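Local coordinates for protein D-3-phosphoglycerate dehydrogenase (Sulfolobus tokodaii, PDB 2EKL) that probably catalyses the NAD-dependent oxidation of D-3-phosphoglycerate in serine biosynthesis and binds NAD, at residues 100-105 / 151-156; 107-112 / 227-232. All blocks are in the same frame, centred on the assembly; numbering follows the deposited sequence.

Contact 1: 100-105 / 151-156; sequences ASTDSA and GRIGTK. With NAD (nicotinamide-adenine-dinucleotide), chain B.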
loop_
_atom_site.group_PDB
_atom_site.type_symbol
_atom_site.label_atom_id
_atom_site.label_comp_id
_atom_site.label_asym_id
_atom_site.label_seq_id
_atom_site.Cartn_x
_atom_site.Cartn_y
_atom_site.Cartn_z
ATOM N N ALA A 100 -1.954 19.971 -7.235
ATOM C CA ALA A 100 -1.306 20.097 -5.932
ATOM C C ALA A 100 -1.194 18.825 -5.086
ATOM O O ALA A 100 -0.316 18.729 -4.227
ATOM C CB ALA A 100 -2.005 21.175 -5.121
ATOM N N SER A 101 -2.063 17.849 -5.320
ATOM C CA SER A 101 -2.032 16.633 -4.513
ATOM C C SER A 101 -1.623 15.366 -5.258
ATOM O O SER A 101 -1.732 14.265 -4.714
ATOM C CB SER A 101 -3.403 16.406 -3.877
ATOM O OG SER A 101 -4.354 16.006 -4.847
ATOM N N THR A 102 -1.139 15.518 -6.486
ATOM C CA THR A 102 -0.753 14.371 -7.305
ATOM C C THR A 102 -0.052 13.215 -6.592
ATOM O O THR A 102 -0.570 12.099 -6.573
ATOM C CB THR A 102 0.127 14.809 -8.500
ATOM O OG1 THR A 102 -0.598 15.743 -9.310
ATOM C CG2 THR A 102 0.508 13.602 -9.353
ATOM N N ASP A 103 1.115 13.462 -6.001
ATOM C CA ASP A 103 1.844 12.372 -5.349
ATOM C C ASP A 103 1.096 11.717 -4.195
ATOM O O ASP A 103 1.227 10.513 -3.970
ATOM C CB ASP A 103 3.230 12.837 -4.876
ATOM C CG ASP A 103 4.182 13.118 -6.033
ATOM O OD1 ASP A 103 4.050 12.474 -7.100
ATOM O OD2 ASP A 103 5.079 13.974 -5.869
ATOM N N SER A 104 0.317 12.496 -3.456
ATOM C CA SER A 104 -0.441 11.920 -2.351
ATOM C C SER A 104 -1.540 11.000 -2.886
ATOM O O SER A 104 -1.812 9.946 -2.310
ATOM C CB SER A 104 -1.036 13.027 -1.481
ATOM O OG SER A 104 -0.011 13.637 -0.710
ATOM N N ALA A 105 -2.158 11.389 -3.997
ATOM C CA ALA A 105 -3.214 10.570 -4.594
ATOM C C ALA A 105 -2.601 9.308 -5.203
ATOM O O ALA A 105 -3.177 8.220 -5.115
ATOM C CB ALA A 105 -3.972 11.374 -5.664
ATOM N N GLY A 151 -3.230 10.720 -16.914
ATOM C CA GLY A 151 -2.822 12.093 -16.679
ATOM C C GLY A 151 -1.736 12.194 -15.626
ATOM O O GLY A 151 -0.872 11.329 -15.540
ATOM N N ARG A 152 -1.782 13.251 -14.818
ATOM C CA ARG A 152 -0.785 13.458 -13.773
ATOM C C ARG A 152 -0.643 12.239 -12.865
ATOM O O ARG A 152 0.450 11.707 -12.678
ATOM C CB ARG A 152 -1.159 14.655 -12.894
ATOM C CG ARG A 152 -1.375 15.974 -13.617
ATOM C CD ARG A 152 -1.425 17.106 -12.603
ATOM N NE ARG A 152 -1.812 18.387 -13.189
ATOM C CZ ARG A 152 -3.067 18.757 -13.422
ATOM N NH1 ARG A 152 -4.070 17.943 -13.117
ATOM N NH2 ARG A 152 -3.319 19.948 -13.948
ATOM N N ILE A 153 -1.763 11.814 -12.290
ATOM C CA ILE A 153 -1.777 10.678 -11.377
ATOM C C ILE A 153 -1.623 9.337 -12.082
ATOM O O ILE A 153 -0.811 8.508 -11.674
ATOM C CB ILE A 153 -3.075 10.682 -10.539
ATOM C CG1 ILE A 153 -3.109 11.941 -9.671
ATOM C CG2 ILE A 153 -3.154 9.435 -9.659
ATOM C CD1 ILE A 153 -4.438 12.180 -8.995
ATOM N N GLY A 154 -2.391 9.130 -13.146
ATOM C CA GLY A 154 -2.310 7.877 -13.874
ATOM C C GLY A 154 -0.904 7.541 -14.340
ATOM O O GLY A 154 -0.468 6.394 -14.252
ATOM N N THR A 155 -0.184 8.540 -14.836
ATOM C CA THR A 155 1.173 8.307 -15.310
ATOM C C THR A 155 2.090 7.809 -14.199
ATOM O O THR A 155 2.836 6.852 -14.388
ATOM C CB THR A 155 1.780 9.585 -15.926
ATOM O OG1 THR A 155 1.006 9.973 -17.070
ATOM C CG2 THR A 155 3.225 9.334 -16.359
ATOM N N LYS A 156 2.031 8.451 -13.036
ATOM C CA LYS A 156 2.885 8.044 -11.929
ATOM C C LYS A 156 2.527 6.677 -11.352
ATOM O O LYS A 156 3.409 5.929 -10.928
ATOM C CB LYS A 156 2.880 9.118 -10.837
ATOM C CG LYS A 156 3.635 10.378 -11.262
ATOM C CD LYS A 156 3.716 11.409 -10.153
ATOM C CE LYS A 156 4.612 12.570 -10.564
ATOM N NZ LYS A 156 4.756 13.597 -9.494
HETATM P PA NAD B . -5.534 14.847 -15.223
HETATM O O1A NAD B . -4.080 15.083 -15.193
HETATM O O2A NAD B . -6.385 15.934 -15.857
HETATM O O5B NAD B . -5.759 13.438 -15.954
HETATM C C5B NAD B . -7.079 12.966 -16.170
HETATM C C4B NAD B . -6.944 12.024 -17.513
HETATM O O4B NAD B . -8.085 11.161 -17.651
HETATM C C3B NAD B . -6.695 12.911 -18.779
HETATM O O3B NAD B . -5.536 12.493 -19.496
HETATM C C2B NAD B . -8.036 12.801 -19.515
HETATM O O2B NAD B . -8.043 13.016 -20.905
HETATM C C1B NAD B . -8.428 11.448 -19.047
HETATM N N9A NAD B . -9.862 11.107 -19.314
HETATM C C8A NAD B . -11.016 11.865 -19.175
HETATM N N7A NAD B . -12.090 11.127 -19.544
HETATM C C5A NAD B . -11.648 9.904 -19.917
HETATM C C6A NAD B . -12.271 8.686 -20.401
HETATM N N6A NAD B . -13.581 8.609 -20.568
HETATM N N1A NAD B . -11.462 7.540 -20.708
HETATM C C2A NAD B . -10.038 7.561 -20.549
HETATM N N3A NAD B . -9.427 8.746 -20.078
HETATM C C4A NAD B . -10.223 9.883 -19.772
HETATM O O3 NAD B . -6.082 14.673 -13.718
HETATM P PN NAD B . -5.353 14.068 -12.411
HETATM O O1N NAD B . -4.431 12.992 -12.804
HETATM O O2N NAD B . -4.732 15.253 -11.749
HETATM O O5D NAD B . -6.647 13.617 -11.631
HETATM C C5D NAD B . -7.276 12.400 -11.972
HETATM C C4D NAD B . -8.515 12.163 -11.134
HETATM O O4D NAD B . -8.207 12.014 -9.760
HETATM C C3D NAD B . -9.602 13.275 -11.176
HETATM O O3D NAD B . -10.918 12.708 -11.262
HETATM C C2D NAD B . -9.346 14.055 -9.937
HETATM O O2D NAD B . -10.409 14.929 -9.611
HETATM C C1D NAD B . -9.039 12.898 -9.028
HETATM N N1N NAD B . -8.338 13.184 -7.744
HETATM C C2N NAD B . -8.833 12.559 -6.557
HETATM C C3N NAD B . -8.178 12.818 -5.317
HETATM C C7N NAD B . -8.682 12.169 -4.083
HETATM O O7N NAD B . -8.603 12.878 -2.945
HETATM N N7N NAD B . -9.200 10.951 -4.036
HETATM C C4N NAD B . -7.006 13.734 -5.319
HETATM C C5N NAD B . -6.515 14.363 -6.532
HETATM C C6N NAD B . -7.198 14.077 -7.757
HETATM O O HOH W 1 7.300 13.985 -7.262
#

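Contact 2: 107-112 / 227-232; sequences ELTIGL and IIVNTS. With NAD (nicotinamide-adenine-dinucleotide), chain B.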
loop_
_atom_site.group_PDB
_atom_site.type_symbol
_atom_site.label_atom_id
_atom_site.label_comp_id
_atom_site.label_asym_id
_atom_site.label_seq_id
_atom_site.Cartn_x
_atom_site.Cartn_y
_atom_site.Cartn_z
ATOM N N GLU A 107 0.141 7.755 -4.238
ATOM C CA GLU A 107 0.522 6.864 -3.160
ATOM C C GLU A 107 -0.676 6.129 -2.573
ATOM O O GLU A 107 -0.602 4.926 -2.316
ATOM C CB GLU A 107 1.281 7.656 -2.088
ATOM C CG GLU A 107 2.697 8.024 -2.543
ATOM C CD GLU A 107 3.252 9.266 -1.867
ATOM O OE1 GLU A 107 2.821 9.590 -0.741
ATOM O OE2 GLU A 107 4.141 9.911 -2.464
ATOM N N LEU A 108 -1.785 6.834 -2.374
ATOM C CA LEU A 108 -2.966 6.182 -1.825
ATOM C C LEU A 108 -3.464 5.126 -2.805
ATOM O O LEU A 108 -3.956 4.077 -2.395
ATOM C CB LEU A 108 -4.084 7.194 -1.555
ATOM C CG LEU A 108 -5.335 6.599 -0.894
ATOM C CD1 LEU A 108 -4.984 6.089 0.499
ATOM C CD2 LEU A 108 -6.432 7.655 -0.809
ATOM N N THR A 109 -3.330 5.399 -4.102
ATOM C CA THR A 109 -3.774 4.449 -5.126
ATOM C C THR A 109 -3.015 3.132 -4.987
ATOM O O THR A 109 -3.615 2.053 -4.972
ATOM C CB THR A 109 -3.550 5.002 -6.553
ATOM O OG1 THR A 109 -4.291 6.218 -6.717
ATOM C CG2 THR A 109 -4.014 3.984 -7.600
ATOM N N ILE A 110 -1.689 3.222 -4.892
ATOM C CA ILE A 110 -0.848 2.035 -4.744
ATOM C C ILE A 110 -1.190 1.329 -3.433
ATOM O O ILE A 110 -1.243 0.095 -3.368
ATOM C CB ILE A 110 0.659 2.413 -4.739
ATOM C CG1 ILE A 110 1.049 3.011 -6.098
ATOM C CG2 ILE A 110 1.516 1.184 -4.417
ATOM C CD1 ILE A 110 0.826 2.081 -7.285
ATOM N N GLY A 111 -1.421 2.115 -2.387
ATOM C CA GLY A 111 -1.761 1.535 -1.100
ATOM C C GLY A 111 -3.070 0.763 -1.171
ATOM O O GLY A 111 -3.179 -0.335 -0.626
ATOM N N LEU A 112 -4.072 1.343 -1.828
ATOM C CA LEU A 112 -5.375 0.691 -1.971
ATOM C C LEU A 112 -5.261 -0.587 -2.799
ATOM O O LEU A 112 -5.860 -1.616 -2.464
ATOM C CB LEU A 112 -6.384 1.650 -2.623
ATOM C CG LEU A 112 -6.952 2.749 -1.718
ATOM C CD1 LEU A 112 -7.772 3.744 -2.536
ATOM C CD2 LEU A 112 -7.819 2.104 -0.640
ATOM N N ILE A 227 -9.091 -6.858 -10.068
ATOM C CA ILE A 227 -9.060 -5.966 -8.915
ATOM C C ILE A 227 -9.226 -4.576 -9.517
ATOM O O ILE A 227 -8.498 -4.200 -10.439
ATOM C CB ILE A 227 -7.709 -6.025 -8.161
ATOM C CG1 ILE A 227 -7.558 -7.376 -7.462
ATOM C CG2 ILE A 227 -7.633 -4.893 -7.136
ATOM C CD1 ILE A 227 -6.201 -7.578 -6.820
ATOM N N ILE A 228 -10.201 -3.827 -9.021
ATOM C CA ILE A 228 -10.452 -2.485 -9.535
ATOM C C ILE A 228 -10.166 -1.444 -8.459
ATOM O O ILE A 228 -10.691 -1.535 -7.353
ATOM C CB ILE A 228 -11.923 -2.339 -9.995
ATOM C CG1 ILE A 228 -12.261 -3.433 -11.013
ATOM C CG2 ILE A 228 -12.145 -0.962 -10.601
ATOM C CD1 ILE A 228 -13.745 -3.468 -11.422
ATOM N N VAL A 229 -9.333 -0.461 -8.789
ATOM C CA VAL A 229 -8.983 0.594 -7.839
ATOM C C VAL A 229 -9.492 1.919 -8.382
ATOM O O VAL A 229 -9.369 2.194 -9.577
ATOM C CB VAL A 229 -7.448 0.692 -7.637
ATOM C CG1 VAL A 229 -7.121 1.757 -6.589
ATOM C CG2 VAL A 229 -6.896 -0.656 -7.198
ATOM N N ASN A 230 -10.061 2.744 -7.512
ATOM C CA ASN A 230 -10.583 4.030 -7.951
ATOM C C ASN A 230 -10.300 5.157 -6.964
ATOM O O ASN A 230 -10.829 5.165 -5.856
ATOM C CB ASN A 230 -12.098 3.919 -8.180
ATOM C CG ASN A 230 -12.698 5.181 -8.800
ATOM O OD1 ASN A 230 -11.991 6.143 -9.098
ATOM N ND2 ASN A 230 -14.012 5.174 -8.995
ATOM N N THR A 231 -9.450 6.096 -7.366
ATOM C CA THR A 231 -9.153 7.250 -6.525
ATOM C C THR A 231 -9.484 8.519 -7.299
ATOM O O THR A 231 -9.079 9.610 -6.907
ATOM C CB THR A 231 -7.669 7.310 -6.096
ATOM O OG1 THR A 231 -6.829 7.307 -7.256
ATOM C CG2 THR A 231 -7.323 6.127 -5.207
ATOM N N SER A 232 -10.228 8.370 -8.391
ATOM C CA SER A 232 -10.602 9.517 -9.213
ATOM C C SER A 232 -12.003 10.024 -8.876
ATOM O O SER A 232 -12.155 10.914 -8.035
ATOM C CB SER A 232 -10.490 9.162 -10.704
ATOM O OG SER A 232 -11.327 8.077 -11.065
HETATM P PA NAD B . -5.534 14.847 -15.223
HETATM O O1A NAD B . -4.080 15.083 -15.193
HETATM O O2A NAD B . -6.385 15.934 -15.857
HETATM O O5B NAD B . -5.759 13.438 -15.954
HETATM C C5B NAD B . -7.079 12.966 -16.170
HETATM C C4B NAD B . -6.944 12.024 -17.513
HETATM O O4B NAD B . -8.085 11.161 -17.651
HETATM C C3B NAD B . -6.695 12.911 -18.779
HETATM O O3B NAD B . -5.536 12.493 -19.496
HETATM C C2B NAD B . -8.036 12.801 -19.515
HETATM O O2B NAD B . -8.043 13.016 -20.905
HETATM C C1B NAD B . -8.428 11.448 -19.047
HETATM N N9A NAD B . -9.862 11.107 -19.314
HETATM C C8A NAD B . -11.016 11.865 -19.175
HETATM N N7A NAD B . -12.090 11.127 -19.544
HETATM C C5A NAD B . -11.648 9.904 -19.917
HETATM C C6A NAD B . -12.271 8.686 -20.401
HETATM N N6A NAD B . -13.581 8.609 -20.568
HETATM N N1A NAD B . -11.462 7.540 -20.708
HETATM C C2A NAD B . -10.038 7.561 -20.549
HETATM N N3A NAD B . -9.427 8.746 -20.078
HETATM C C4A NAD B . -10.223 9.883 -19.772
HETATM O O3 NAD B . -6.082 14.673 -13.718
HETATM P PN NAD B . -5.353 14.068 -12.411
HETATM O O1N NAD B . -4.431 12.992 -12.804
HETATM O O2N NAD B . -4.732 15.253 -11.749
HETATM O O5D NAD B . -6.647 13.617 -11.631
HETATM C C5D NAD B . -7.276 12.400 -11.972
HETATM C C4D NAD B . -8.515 12.163 -11.134
HETATM O O4D NAD B . -8.207 12.014 -9.760
HETATM C C3D NAD B . -9.602 13.275 -11.176
HETATM O O3D NAD B . -10.918 12.708 -11.262
HETATM C C2D NAD B . -9.346 14.055 -9.937
HETATM O O2D NAD B . -10.409 14.929 -9.611
HETATM C C1D NAD B . -9.039 12.898 -9.028
HETATM N N1N NAD B . -8.338 13.184 -7.744
HETATM C C2N NAD B . -8.833 12.559 -6.557
HETATM C C3N NAD B . -8.178 12.818 -5.317
HETATM C C7N NAD B . -8.682 12.169 -4.083
HETATM O O7N NAD B . -8.603 12.878 -2.945
HETATM N N7N NAD B . -9.200 10.951 -4.036
HETATM C C4N NAD B . -7.006 13.734 -5.319
HETATM C C5N NAD B . -6.515 14.363 -6.532
HETATM C C6N NAD B . -7.198 14.077 -7.757
#

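Contact 1: 100-105 / 151-156
The carboxylate of Asp103 takes Lys156 NZ at OD1, while the guanidinium of Arg152 turns its edge, in plane, to NAD O2N and its aliphatic stem crosses Thr102 at about a right angle. NZ of Lys156 meets OD1 of Asp103 on the syn side at 2.7 Å, standing 26° out of the carboxylate plane, in a hydrogen-bonded salt bridge. The other oxygen, OD2, accepts from a water that also takes a weak bond from Lys156 NZ. The guanidinium edge contact is a bent bond from NH1 of Arg152 to NAD O2N, 3.1 Å long with an N-H...O angle of 146°. The backbone bonds are straighter. Arg152 N reaches NAD O1A at 3.0 Å, and Ile153 N serves O1N on the other phosphate with an angle of 172°. Gly151, ahead of the helix, lets the cofactor come within 3.3 Å of its CA at NAD O5B, consistent with the glycine-rich turn of a Rossmann fold.

Apolar contacts lie between these polar ends. A first torsion that sets CG2 of Thr102 anti to the backbone N carries it to the helix 152-163 side, 4.0 Å from both Ile153 CG1 and Lys156 CD, while Thr102 OG1 bonds back to Gly99 O. Deeper in, Ala105 CB presses tightly on Ile153 CD1 at 3.5 Å, and Ile153 CD1 also approaches NAD C6N of the nicotinamide ring. Two amides at a helix start and one arginine thus face the diphosphate, which would probably be stabilised by them, whereas the lysine's charge is matched by Asp103.

Contact 2: 107-112 / 227-232
OG1 of Thr109 is held by two groups: OG1 of Thr231, 2.8 Å away across the contact, and the carbonyl O of Ala105, one turn earlier on the same helix. OG1 of Thr109 lies beside its backbone N (chi1 -60°), and OG1 of Thr231 falls between the backbone N and the carbonyl carbon (chi1 56°); these torsions bring the two hydroxyls together. CG2 of Thr231 is then directed to Leu112: the Leu112 and Thr231 side chains run past each other in opposite directions, with Leu112 CD1 3.6 Å from Thr231 CG2. One step back along the strand, Val229 CG1 touches both Thr109 CG2 and Leu112 CB, each 4.0 Å from it.

This is helix 102-118 packed on a parallel Rossmann sheet, in which strand 226-230 runs between strands 199-202 and 251-256; as is usual in such folds, the cofactor lies beyond the strand's C-terminal end. There the carbonyl O of Thr231 accepts from the carboxamide nitrogen N7N of NAD at 3.2 Å, with an N-H...O angle of 165°. Putting an alanine at Thr231 removes its OG1 and CG2, and would probably leave Thr109 OG1 without its partner from the strand side and open a gap beside Leu112 CD1.

Just past the strand the chain makes an Asx turn: Asn230 OD1 accepts Ser232 N at 2.9 Å and Ser232 OG from opposite faces of its plane. Asn230 ND2 bonds to Arg233 O and Tyr254 OH, and CB of Ser232 comes to 3.6 Å from NAD O3D.

In the fold
Helix 102-118 serves both contacts, whose centres lie 11 Å apart: contact 1 uses its first turn, contact 2 the turns that follow. Contact 1 is only partly buried, and its charged pair and bridging water belong to a more open margin; in contact 2 every touching residue is buried, and a pair of hydroxyls and branched aliphatic groups replace the ions. The partners differ too, the start of helix 152-163 in one and the end of an interior strand in the other. Segment 151-156 bonds the diphosphate and 227-232 the carboxamide; contact 1 also reaches the nicotinamide ring through Ala105 and Ile153. Ser104 bonds to Glu139 of the second subunit, and Glu107 to backbone amides there.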